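Suppressor of fused family protein (Neisseria gonorrhoeae, PDB 3K5J) is of unknown function but resembles the N-terminal domain of human Suppressor of fused and may act through protein binding. Local coordinates at residues I79-L82 with A83-S87. Sequence-based numbering, arbitrary orientation.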
# COMPACT_ATOMS: atom_id res chain seq x y z
N ILE A 79 -2.19 5.61 7.93
CA ILE A 79 -2.02 6.99 7.58
C ILE A 79 -0.57 7.41 7.88
O ILE A 79 0.11 8.03 7.04
CB ILE A 79 -3.02 7.92 8.34
CG1 ILE A 79 -4.46 7.49 8.03
CG2 ILE A 79 -2.82 9.34 7.93
CD1 ILE A 79 -5.50 8.16 8.94
N GLU A 80 -0.09 7.00 9.06
CA GLU A 80 1.26 7.30 9.51
C GLU A 80 2.30 6.64 8.57
O GLU A 80 3.29 7.26 8.14
CB GLU A 80 1.43 6.77 10.96
CG GLU A 80 0.50 7.39 12.02
CD GLU A 80 0.20 6.49 13.24
OE1 GLU A 80 0.79 5.37 13.40
OE2 GLU A 80 -0.70 6.93 14.05
N THR A 81 2.06 5.39 8.24
CA THR A 81 2.96 4.63 7.35
C THR A 81 3.05 5.29 5.99
O THR A 81 4.14 5.47 5.44
CB THR A 81 2.44 3.17 7.18
OG1 THR A 81 2.57 2.52 8.44
CG2 THR A 81 3.20 2.42 6.13
N LEU A 82 1.90 5.69 5.43
CA LEU A 82 1.91 6.27 4.10
C LEU A 82 2.61 7.64 4.07
O LEU A 82 3.28 7.95 3.08
CB LEU A 82 0.51 6.32 3.50
CG LEU A 82 -0.07 4.95 3.11
CD1 LEU A 82 -1.57 5.03 2.79
CD2 LEU A 82 0.68 4.34 1.94
N ALA A 83 2.49 8.44 5.14
CA ALA A 83 3.26 9.69 5.22
C ALA A 83 4.77 9.43 5.22
O ALA A 83 5.54 10.10 4.54
CB ALA A 83 2.84 10.55 6.41
N MSE A 84 5.18 8.43 5.96
CA MSE A 84 6.59 8.02 6.00
C MSE A 84 7.04 7.60 4.61
O MSE A 84 8.14 7.98 4.16
CB MSE A 84 6.76 6.89 7.01
CG MSE A 84 8.14 6.25 6.99
SE MSE A 84 8.28 4.66 8.06
CE MSE A 84 7.34 3.47 6.89
N LEU A 85 6.20 6.81 3.92
CA LEU A 85 6.56 6.33 2.57
C LEU A 85 6.58 7.45 1.53
O LEU A 85 7.37 7.40 0.59
CB LEU A 85 5.68 5.12 2.10
CG LEU A 85 5.79 3.90 3.03
CD1 LEU A 85 4.90 2.74 2.50
CD2 LEU A 85 7.22 3.44 3.22
N ALA A 86 5.74 8.45 1.68
CA ALA A 86 5.75 9.61 0.81
C ALA A 86 7.13 10.28 0.92
O ALA A 86 7.75 10.61 -0.09
CB ALA A 86 4.67 10.60 1.23
N SER A 87 7.61 10.51 2.14
CA SER A 87 8.95 11.09 2.34
C SER A 87 10.02 10.21 1.72
O SER A 87 10.91 10.70 1.00
CB SER A 87 9.22 11.24 3.85
OG SER A 87 10.60 11.54 4.07
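Four successive i to i+4 hydrogen bonds, Ala83 N to Ile79 O, Met84 N to Glu80 O, Leu85 N to Thr81 O and Ala86 N to Leu82 O, carry regular alpha-helical geometry through residues 79–87. That of Leu85 is 2.9 Å long and lies in the carbonyl plane of Thr81, whereas the other three donors are tilted from their carbonyl planes by 20 to 25°. The side chains of Thr81 and Leu85 run side by side, pointing the same way, the methyl CG2 of Thr81 resting 4.0 Å from CD1 of Leu85. CG2 faces Leu85 because it stands anti to the backbone N (chi1 -67° places OG1 beside that nitrogen instead), which leaves the hydroxyl turned back to bond the carbonyl oxygen of Glu77, one turn earlier. Leu85 also brings its CG to 3.3 Å from Thr81 O, a close carbon–oxygen approach. From the flank, in the conformer described here, selenomethionine Met84 bends at chi3 and brings CE to 4.3 Å from CG2 of Thr81. The carboxylate of Glu80 is taken up by a salt bridge from OE1 to Arg106, which the Thr81 side chain also touches. This amphipathic part of helix 77–91 packs against the mixed sheet: Leu82 and Leu85 both meet Leu140 of strand 135–143, and Ile79 and Leu82 reach Tyr54 of strand 52–57. Ala83 and Ala86 both touch Ile31 of helix 30–34, while Ser87 OG bonds Glu34 at the end of that same helix.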